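Local coordinates for galactose-binding lectin (Arachis hypogaea, PDB 6VAW), which binds D-galactose and galactose-containing glycans as a homotetrameric legume lectin whose subunits carry calcium and manganese ions, at residues Asp23-Val26 and Ile32-Thr35; Ala17-Gly22 and Arg201-Phe206. All coordinates share one frame; numbering follows the deposited sequence.

Contact 1 (Asp23-Val26 and Ile32-Thr35)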
ATOM      1  N   ASP A  23      -8.790  -2.027 -30.883  1.00 26.25           N
ATOM      2  CA  ASP A  23      -9.528  -3.294 -30.835  1.00 26.81           C
ATOM      3  C   ASP A  23      -9.581  -4.007 -29.461  1.00 33.78           C
ATOM      4  O   ASP A  23     -10.045  -5.147 -29.401  1.00 34.92           O
ATOM      5  CB  ASP A  23      -8.953  -4.246 -31.901  1.00 28.01           C
ATOM      6  CG  ASP A  23      -9.047  -3.694 -33.327  1.00 36.78           C
ATOM      7  OD1 ASP A  23     -10.013  -2.953 -33.622  1.00 38.18           O
ATOM      8  OD2 ASP A  23      -8.141  -3.974 -34.135  1.00 39.64           O
ATOM      9  N   VAL A  24      -9.260  -3.312 -28.365  1.00 30.25           N
ATOM     10  CA  VAL A  24      -9.267  -3.891 -27.006  1.00 29.25           C
ATOM     11  C   VAL A  24     -10.674  -4.221 -26.506  1.00 32.52           C
ATOM     12  O   VAL A  24     -11.613  -3.451 -26.704  1.00 32.02           O
ATOM     13  CB  VAL A  24      -8.561  -2.969 -25.984  1.00 31.60           C
ATOM     14  CG1 VAL A  24      -8.280  -3.700 -24.681  1.00 30.98           C
ATOM     15  CG2 VAL A  24      -7.277  -2.436 -26.545  1.00 31.54           C
ATOM     16  N   THR A  25     -10.785  -5.363 -25.816  1.00 29.40           N
ATOM     17  CA  THR A  25     -11.984  -5.841 -25.133  1.00 29.52           C
ATOM     18  C   THR A  25     -11.597  -6.355 -23.730  1.00 34.13           C
ATOM     19  O   THR A  25     -10.436  -6.721 -23.488  1.00 33.92           O
ATOM     20  CB  THR A  25     -12.717  -6.930 -25.946  1.00 39.69           C
ATOM     21  OG1 THR A  25     -11.839  -8.022 -26.208  1.00 41.01           O
ATOM     22  CG2 THR A  25     -13.315  -6.407 -27.254  1.00 40.97           C
ATOM     23  N   VAL A  26     -12.557  -6.354 -22.810  1.00 30.41           N
ATOM     24  CA  VAL A  26     -12.375  -6.898 -21.479  1.00 31.50           C
ATOM     25  C   VAL A  26     -13.216  -8.179 -21.423  1.00 35.86           C
ATOM     26  O   VAL A  26     -14.416  -8.140 -21.682  1.00 33.29           O
ATOM     27  CB  VAL A  26     -12.700  -5.890 -20.343  1.00 36.07           C
ATOM     28  CG1 VAL A  26     -12.650  -6.572 -18.969  1.00 35.83           C
ATOM     29  CG2 VAL A  26     -11.751  -4.682 -20.390  1.00 36.12           C
ATOM     30  N   ILE A  32      -7.690  -8.406 -20.029  1.00 24.65           N
ATOM     31  CA  ILE A  32      -7.745  -7.502 -21.164  1.00 24.72           C
ATOM     32  C   ILE A  32      -7.250  -8.284 -22.368  1.00 29.21           C
ATOM     33  O   ILE A  32      -6.156  -8.856 -22.307  1.00 30.48           O
ATOM     34  CB  ILE A  32      -6.915  -6.206 -20.923  1.00 28.05           C
ATOM     35  CG1 ILE A  32      -7.687  -5.224 -20.009  1.00 28.62           C
ATOM     36  CG2 ILE A  32      -6.540  -5.533 -22.241  1.00 28.88           C
ATOM     37  CD1 ILE A  32      -6.925  -3.928 -19.698  1.00 42.21           C
ATOM     38  N   GLN A  33      -8.043  -8.307 -23.448  1.00 23.96           N
ATOM     39  CA  GLN A  33      -7.656  -8.916 -24.729  1.00 22.96           C
ATOM     40  C   GLN A  33      -7.348  -7.759 -25.675  1.00 26.75           C
ATOM     41  O   GLN A  33      -8.230  -6.943 -25.937  1.00 26.69           O
ATOM     42  CB  GLN A  33      -8.765  -9.841 -25.271  1.00 25.03           C
ATOM     43  CG  GLN A  33      -8.309 -10.559 -26.525  1.00 28.98           C
ATOM     44  CD  GLN A  33      -9.330 -11.501 -27.093  1.00 48.69           C
ATOM     45  OE1 GLN A  33      -9.647 -11.435 -28.288  1.00 47.89           O
ATOM     46  NE2 GLN A  33      -9.812 -12.437 -26.274  1.00 34.48           N
ATOM     47  N   LEU A  34      -6.094  -7.648 -26.145  1.00 23.82           N
ATOM     48  CA  LEU A  34      -5.710  -6.477 -26.920  1.00 21.41           C
ATOM     49  C   LEU A  34      -6.080  -6.511 -28.380  1.00 27.51           C
ATOM     50  O   LEU A  34      -6.419  -5.458 -28.904  1.00 28.82           O
ATOM     51  CB  LEU A  34      -4.226  -6.209 -26.800  1.00 20.80           C
ATOM     52  CG  LEU A  34      -3.758  -5.672 -25.416  1.00 24.85           C
ATOM     53  CD1 LEU A  34      -2.285  -5.895 -25.208  1.00 24.91           C
ATOM     54  CD2 LEU A  34      -4.117  -4.196 -25.228  1.00 26.98           C
ATOM     55  N   THR A  35      -5.973  -7.657 -29.050  1.00 22.87           N
ATOM     56  CA  THR A  35      -6.309  -7.690 -30.481  1.00 23.58           C
ATOM     57  C   THR A  35      -7.612  -8.451 -30.782  1.00 26.72           C
ATOM     58  O   THR A  35      -8.076  -9.274 -29.988  1.00 26.44           O
ATOM     59  CB  THR A  35      -5.157  -8.265 -31.305  1.00 32.42           C
ATOM     60  OG1 THR A  35      -4.832  -9.577 -30.845  1.00 31.41           O
ATOM     61  CG2 THR A  35      -3.921  -7.378 -31.278  1.00 33.63           C
TER
HETATM   62  O   HOH W   1     -10.328  -7.726 -28.329  1.00 37.21           O
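The flat groups that meet here are the peptide units of Thr25 and Gln33, which exchange two nearly straight backbone hydrogen bonds: Thr25 N to Gln33 O at 3.0 Å and Gln33 N to Thr25 O at 2.9 Å. One face of this antiparallel hydrogen-bonded pair carries the Thr25 and Gln33 side chains, lying side by side. On the face of Val26 and Ile32 the groups are apolar: Val24 CG1 presses on Ile32 CG2 at 3.5 Å, and Val24 CG2 lies alongside Leu34 CD2 at 3.8 Å. The chi1 of Val24, -166°, sends one methyl to each neighbour. The Thr25 chi1 of 57° holds OG1 between its own N and carbonyl carbon, beside Gln33 CB and hydrogen-bonded to a water oxygen at 2.6 Å. The same water lies 2.8 Å from Asp23 O and, more loosely, 3.2 Å from Thr35 O, so it bridges the two segments, probably sharing its protons among these acceptors. Besides accepting from Thr25 N, Gln33 O is approached by Val24 CA in a CH...O contact (3.4 Å). The carboxylate of Asp23 turns elsewhere, to Lys39, Ser42 and the Val43 amide. This short beta hairpin, anchored to strand 217-229 through Ile32 and Leu34, thus has one apolar face turned onto Val46 and Phe20 of the facing sheet, and a polar face on which a water links the segments beyond the direct backbone pair.

Contact 2 (Ala17-Gly22 and Arg201-Phe206)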
ATOM      1  N   ALA A  17      -9.915   4.543 -14.761  1.00 23.01           N
ATOM      2  CA  ALA A  17      -8.429   4.516 -14.644  1.00 23.05           C
ATOM      3  C   ALA A  17      -7.710   3.970 -15.877  1.00 27.55           C
ATOM      4  O   ALA A  17      -6.474   4.106 -15.940  1.00 26.92           O
ATOM      5  CB  ALA A  17      -8.001   3.707 -13.419  1.00 24.17           C
ATOM      6  N   ILE A  18      -8.455   3.324 -16.814  1.00 22.96           N
ATOM      7  CA  ILE A  18      -7.923   2.716 -18.025  1.00 24.40           C
ATOM      8  C   ILE A  18      -8.527   3.320 -19.323  1.00 27.58           C
ATOM      9  O   ILE A  18      -9.746   3.267 -19.539  1.00 28.26           O
ATOM     10  CB  ILE A  18      -8.082   1.161 -18.013  1.00 28.34           C
ATOM     11  CG1 ILE A  18      -7.379   0.500 -16.798  1.00 29.92           C
ATOM     12  CG2 ILE A  18      -7.539   0.548 -19.337  1.00 29.21           C
ATOM     13  CD1 ILE A  18      -5.800   0.667 -16.723  1.00 41.80           C
ATOM     14  N   ASN A  19      -7.650   3.851 -20.207  1.00 24.03           N
ATOM     15  CA  ASN A  19      -8.002   4.348 -21.537  1.00 24.68           C
ATOM     16  C   ASN A  19      -7.832   3.208 -22.515  1.00 29.27           C
ATOM     17  O   ASN A  19      -6.748   2.629 -22.573  1.00 26.67           O
ATOM     18  CB  ASN A  19      -7.134   5.537 -21.994  1.00 29.50           C
ATOM     19  CG  ASN A  19      -7.292   6.862 -21.284  1.00 54.75           C
ATOM     20  OD1 ASN A  19      -6.338   7.644 -21.210  1.00 49.28           O
ATOM     21  ND2 ASN A  19      -8.479   7.178 -20.781  1.00 49.01           N
ATOM     22  N   PHE A  20      -8.886   2.856 -23.243  1.00 28.05           N
ATOM     23  CA  PHE A  20      -8.866   1.786 -24.235  1.00 29.73           C
ATOM     24  C   PHE A  20      -8.730   2.387 -25.640  1.00 30.20           C
ATOM     25  O   PHE A  20      -9.441   3.332 -25.982  1.00 29.45           O
ATOM     26  CB  PHE A  20     -10.138   0.912 -24.120  1.00 33.05           C
ATOM     27  CG  PHE A  20     -10.290   0.222 -22.783  1.00 37.48           C
ATOM     28  CD1 PHE A  20      -9.646  -0.986 -22.526  1.00 41.74           C
ATOM     29  CD2 PHE A  20     -11.067   0.784 -21.774  1.00 43.02           C
ATOM     30  CE1 PHE A  20      -9.784  -1.623 -21.283  1.00 43.31           C
ATOM     31  CE2 PHE A  20     -11.192   0.153 -20.521  1.00 47.11           C
ATOM     32  CZ  PHE A  20     -10.574  -1.061 -20.298  1.00 44.86           C
ATOM     33  N   GLN A  21      -7.814   1.854 -26.435  1.00 24.96           N
ATOM     34  CA  GLN A  21      -7.552   2.328 -27.784  1.00 25.10           C
ATOM     35  C   GLN A  21      -7.612   1.182 -28.779  1.00 30.23           C
ATOM     36  O   GLN A  21      -7.009   0.138 -28.556  1.00 30.18           O
ATOM     37  CB  GLN A  21      -6.177   3.033 -27.896  1.00 25.51           C
ATOM     38  CG  GLN A  21      -5.991   4.239 -26.968  1.00 26.82           C
ATOM     39  CD  GLN A  21      -4.746   5.039 -27.291  1.00 33.25           C
ATOM     40  OE1 GLN A  21      -3.701   4.509 -27.705  1.00 26.30           O
ATOM     41  NE2 GLN A  21      -4.811   6.330 -27.029  1.00 29.42           N
ATOM     42  N   GLY A  22      -8.335   1.384 -29.868  1.00 28.65           N
ATOM     43  CA  GLY A  22      -8.440   0.367 -30.899  1.00 26.70           C
ATOM     44  C   GLY A  22      -9.287  -0.831 -30.535  1.00 28.54           C
ATOM     45  O   GLY A  22     -10.342  -0.690 -29.920  1.00 27.16           O
ATOM     46  N   ARG A 201       5.472  14.816 -19.050  1.00 21.66           N
ATOM     47  CA  ARG A 201       4.232  14.081 -18.792  1.00 20.31           C
ATOM     48  C   ARG A 201       4.046  12.989 -19.839  1.00 22.37           C
ATOM     49  O   ARG A 201       4.136  13.218 -21.064  1.00 20.21           O
ATOM     50  CB  ARG A 201       3.004  14.992 -18.725  1.00 22.85           C
ATOM     51  CG  ARG A 201       3.019  15.977 -17.533  1.00 29.52           C
ATOM     52  CD  ARG A 201       2.124  17.188 -17.733  1.00 38.38           C
ATOM     53  NE  ARG A 201       0.774  16.840 -18.177  1.00 42.05           N
ATOM     54  CZ  ARG A 201      -0.347  17.210 -17.563  1.00 51.60           C
ATOM     55  NH1 ARG A 201      -0.299  17.952 -16.462  1.00 29.26           N
ATOM     56  NH2 ARG A 201      -1.525  16.859 -18.059  1.00 37.42           N
ATOM     57  N   VAL A 202       3.818  11.778 -19.332  1.00 20.83           N
ATOM     58  CA  VAL A 202       3.691  10.578 -20.155  1.00 18.98           C
ATOM     59  C   VAL A 202       2.551   9.702 -19.723  1.00 22.08           C
ATOM     60  O   VAL A 202       1.954   9.913 -18.661  1.00 24.56           O
ATOM     61  CB  VAL A 202       5.012   9.717 -20.190  1.00 21.43           C
ATOM     62  CG1 VAL A 202       6.188  10.492 -20.794  1.00 20.68           C
ATOM     63  CG2 VAL A 202       5.349   9.133 -18.809  1.00 21.94           C
ATOM     64  N   LYS A 203       2.244   8.723 -20.576  1.00 18.21           N
ATOM     65  CA  LYS A 203       1.281   7.658 -20.311  1.00 19.52           C
ATOM     66  C   LYS A 203       2.006   6.296 -20.454  1.00 24.41           C
ATOM     67  O   LYS A 203       2.893   6.125 -21.283  1.00 25.24           O
ATOM     68  CB  LYS A 203      -0.001   7.740 -21.171  1.00 22.33           C
ATOM     69  CG  LYS A 203      -1.008   8.694 -20.507  1.00 24.44           C
ATOM     70  CD  LYS A 203      -2.279   8.879 -21.293  1.00 32.40           C
ATOM     71  CE  LYS A 203      -3.088  10.010 -20.714  1.00 39.28           C
ATOM     72  NZ  LYS A 203      -4.372  10.182 -21.442  1.00 44.89           N
ATOM     73  N   PHE A 204       1.664   5.380 -19.566  1.00 22.70           N
ATOM     74  CA  PHE A 204       2.188   4.025 -19.486  1.00 20.59           C
ATOM     75  C   PHE A 204       1.090   3.109 -19.972  1.00 23.34           C
ATOM     76  O   PHE A 204      -0.076   3.368 -19.696  1.00 21.92           O
ATOM     77  CB  PHE A 204       2.581   3.677 -18.030  1.00 21.87           C
ATOM     78  CG  PHE A 204       3.849   4.342 -17.523  1.00 21.46           C
ATOM     79  CD1 PHE A 204       3.821   5.643 -17.011  1.00 23.50           C
ATOM     80  CD2 PHE A 204       5.055   3.656 -17.522  1.00 20.64           C
ATOM     81  CE1 PHE A 204       4.983   6.246 -16.531  1.00 23.01           C
ATOM     82  CE2 PHE A 204       6.225   4.267 -17.054  1.00 22.65           C
ATOM     83  CZ  PHE A 204       6.175   5.541 -16.520  1.00 20.84           C
ATOM     84  N   GLY A 205       1.441   2.079 -20.704  1.00 20.48           N
ATOM     85  CA  GLY A 205       0.413   1.154 -21.156  1.00 19.28           C
ATOM     86  C   GLY A 205       0.989  -0.056 -21.830  1.00 21.92           C
ATOM     87  O   GLY A 205       2.177  -0.341 -21.669  1.00 20.36           O
ATOM     88  N   PHE A 206       0.105  -0.804 -22.513  1.00 18.49           N
ATOM     89  CA  PHE A 206       0.420  -1.995 -23.285  1.00 19.24           C
ATOM     90  C   PHE A 206      -0.202  -1.881 -24.675  1.00 21.98           C
ATOM     91  O   PHE A 206      -1.269  -1.285 -24.830  1.00 22.13           O
ATOM     92  CB  PHE A 206      -0.100  -3.254 -22.597  1.00 21.13           C
ATOM     93  CG  PHE A 206       0.475  -3.504 -21.227  1.00 20.92           C
ATOM     94  CD1 PHE A 206       1.638  -4.243 -21.071  1.00 23.62           C
ATOM     95  CD2 PHE A 206      -0.130  -2.964 -20.090  1.00 21.84           C
ATOM     96  CE1 PHE A 206       2.173  -4.467 -19.801  1.00 25.68           C
ATOM     97  CE2 PHE A 206       0.400  -3.200 -18.814  1.00 26.24           C
ATOM     98  CZ  PHE A 206       1.568  -3.920 -18.683  1.00 24.90           C
TER
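Lys203 reaches Asn19 through a side chain that is stretched straight from CG to NZ, with chi2, chi3 and chi4 all near 180°, after a first torsion that sets CG beside the backbone N. Asn19 starts with the same first-torsion setting (chi1 -69°), and its second torsion of 151° turns OD1, not ND2, to the ammonium group. The two side chains cross at about a right angle. Lys203 NZ donates to Asn19 OD1 over 3.2 Å, approaching nearly along the C=O axis, whereas Asn19 ND2 lies 5.1 Å from Lys203 NZ. This is the one touching pair of the two segments. Their backbones are well apart, 9.0 Å at the nearest alpha carbons, Asn19 CA and Gly205 CA, because strand 43-53 runs between them and pairs with both. Strands 18-22 and 201-209 belong to the curved seven-stranded front sheet of the legume lectin beta-sandwich, with 18-22 outermost in this chain. The lysine spans the intervening strand on the outer face of that sheet, while Phe204 and Phe206 point to the opposite face and pack against Phe65, Phe69 and Trp223 of the other sheet. Polar groups along the outer face have partners too: Gln21 bonds to Arg45 and to the carbonyl of Thr94, and Arg201 forms a salt bridge with Glu92. At the segment ends, Ala17 packs on Met50 of a second subunit and Arg201 on Pro16 of that subunit.

Contact 2 brackets contact 1 along the chain: segment 17-22 runs directly into 23-26, the hairpin returns through 32-35, and 201-206 follows much later in the sequence. Their centres are 13 Å apart. Contact 2 spans neighbours-but-one of the seven-stranded sheet, whereas the hairpin of contact 1 belongs to the other sheet, so the turn from Gly22 into Asp23 carries the chain from one layer to the next. The two meet where Val26 CG2 packs on Phe20 CE1 at 3.7 Å. Contact 1 is also the one nearer the sugar site, with the Thr35 side chain about 10 Å from the bound galactoside; contact 2 lies away from it, partly beside another subunit.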